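Local coordinates for protein NeuRonal IgCAM-5 (Caenorhabditis elegans, PDB 6ON6) that forms homodimers through its first immunoglobulin domain and probably acts as a neuronal cell-surface receptor in adhesion and neural wiring, at residues N31-S35 with H36-F40. Sequence-based numbering, arbitrary orientation.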
# COMPACT_ATOMS: atom_id res chain seq x y z
N ASN A 31 -19.90 -1.44 1.36
CA ASN A 31 -21.06 -2.31 1.24
C ASN A 31 -20.61 -3.57 0.50
O ASN A 31 -19.81 -3.50 -0.44
CB ASN A 31 -22.20 -1.61 0.48
CG ASN A 31 -22.79 -0.48 1.29
OD1 ASN A 31 -22.80 -0.54 2.52
ND2 ASN A 31 -23.21 0.58 0.62
N ASP A 32 -21.14 -4.71 0.95
CA ASP A 32 -20.90 -6.01 0.30
C ASP A 32 -19.41 -6.37 0.23
O ASP A 32 -18.90 -6.84 -0.79
CB ASP A 32 -21.58 -6.07 -1.06
CG ASP A 32 -23.08 -5.81 -0.96
OD1 ASP A 32 -23.74 -6.54 -0.19
OD2 ASP A 32 -23.56 -4.86 -1.60
N LEU A 33 -18.67 -6.10 1.32
CA LEU A 33 -17.24 -6.39 1.33
C LEU A 33 -16.96 -7.88 1.20
O LEU A 33 -16.01 -8.28 0.52
CB LEU A 33 -16.59 -5.83 2.61
CG LEU A 33 -15.08 -6.07 2.68
CD1 LEU A 33 -14.37 -5.24 1.63
CD2 LEU A 33 -14.56 -5.76 4.07
N GLY A 34 -17.81 -8.72 1.80
CA GLY A 34 -17.51 -10.15 1.82
C GLY A 34 -16.14 -10.44 2.41
O GLY A 34 -15.75 -9.90 3.44
N SER A 35 -15.39 -11.30 1.73
CA SER A 35 -14.08 -11.72 2.18
C SER A 35 -12.97 -10.85 1.63
O SER A 35 -11.79 -11.20 1.75
CB SER A 35 -13.83 -13.15 1.72
OG SER A 35 -13.97 -13.20 0.32
N HIS A 36 -13.32 -9.73 1.02
CA HIS A 36 -12.29 -8.88 0.46
C HIS A 36 -11.56 -8.10 1.55
O HIS A 36 -12.04 -7.96 2.68
CB HIS A 36 -12.89 -7.95 -0.59
CG HIS A 36 -13.24 -8.66 -1.86
ND1 HIS A 36 -14.49 -9.18 -2.11
CD2 HIS A 36 -12.48 -8.93 -2.95
CE1 HIS A 36 -14.49 -9.74 -3.31
NE2 HIS A 36 -13.29 -9.59 -3.84
N MET A 37 -10.37 -7.63 1.21
CA MET A 37 -9.50 -6.91 2.12
C MET A 37 -9.52 -5.42 1.82
O MET A 37 -9.53 -5.02 0.65
CB MET A 37 -8.06 -7.40 1.94
CG MET A 37 -7.86 -8.83 2.35
SD MET A 37 -7.84 -9.00 4.14
CE MET A 37 -9.50 -9.59 4.45
N VAL A 38 -9.43 -4.60 2.88
CA VAL A 38 -9.39 -3.14 2.79
C VAL A 38 -7.99 -2.68 3.18
O VAL A 38 -7.46 -3.10 4.21
CB VAL A 38 -10.40 -2.49 3.76
CG1 VAL A 38 -10.31 -0.99 3.71
CG2 VAL A 38 -11.82 -2.90 3.40
N ALA A 39 -7.42 -1.79 2.37
CA ALA A 39 -6.13 -1.20 2.70
C ALA A 39 -6.25 0.32 2.60
O ALA A 39 -6.94 0.83 1.73
CB ALA A 39 -5.02 -1.72 1.76
N PHE A 40 -5.58 1.05 3.49
CA PHE A 40 -5.49 2.50 3.38
C PHE A 40 -4.07 2.87 2.96
O PHE A 40 -3.11 2.32 3.49
CB PHE A 40 -5.76 3.21 4.71
CG PHE A 40 -7.22 3.28 5.05
CD1 PHE A 40 -7.95 4.44 4.84
CD2 PHE A 40 -7.86 2.20 5.60
CE1 PHE A 40 -9.31 4.50 5.15
CE2 PHE A 40 -9.22 2.26 5.91
CZ PHE A 40 -9.91 3.44 5.73
O HOH W 1 -13.28 -9.15 4.56
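His-36 and Leu-33 close a type II' beta turn that runs from Leu-33 to His-36, a worked example of one carbonyl oxygen serving a backbone and a side chain at once. The backbone N of His-36, well above the carbonyl plane, donates to Leu-33 O at 3.1 Å, the bond that shuts the turn. From the opposite face of that plane the imidazole adds a second, somewhat bent bond (N-H...O 144°), ND1 of His-36 lying 3.2 Å from Leu-33 O. The ring meets this oxygen with its edge, almost exactly in its own plane, after CG has turned back beside the backbone N (chi1 -73°). Gly-34, with its positive phi, occupies the first inner corner of the turn.

The tight side of this loop, which joins strands 24-31 and 38-42 of the immunoglobulin domain, is built on Leu-33 and is mostly apolar. Leu-33 extends CG away from its own N (chi1 -179°), so that its CG and CD2 each pack 3.6 Å from His-36 O, while its CD1 comes within 3.8 Å of CB of His-36. The same methyl lies 3.9 Å from CG2 of Val-38, and both residues also pack on Trp-76 in the facing sheet. Toward solvent the fit is looser: Ser-35 is exposed at the second corner, and one water bridges the chain, donating to Gly-34 O and His-36 O. Just beyond, the Met-37 side chain packs on Phe-57 of the second subunit, placing the turn beside the homodimer interface.

With an alanine here in place of His-36 the ring N-H is gone, and Leu-33 O, left with the backbone bond alone, would probably be held less firmly in the turn. Because ND1 acts as donor, this ring nitrogen carries a proton; Leu-33 in turn divides its roles, its carbonyl taking the polar bonds and its side chain filling the buried side.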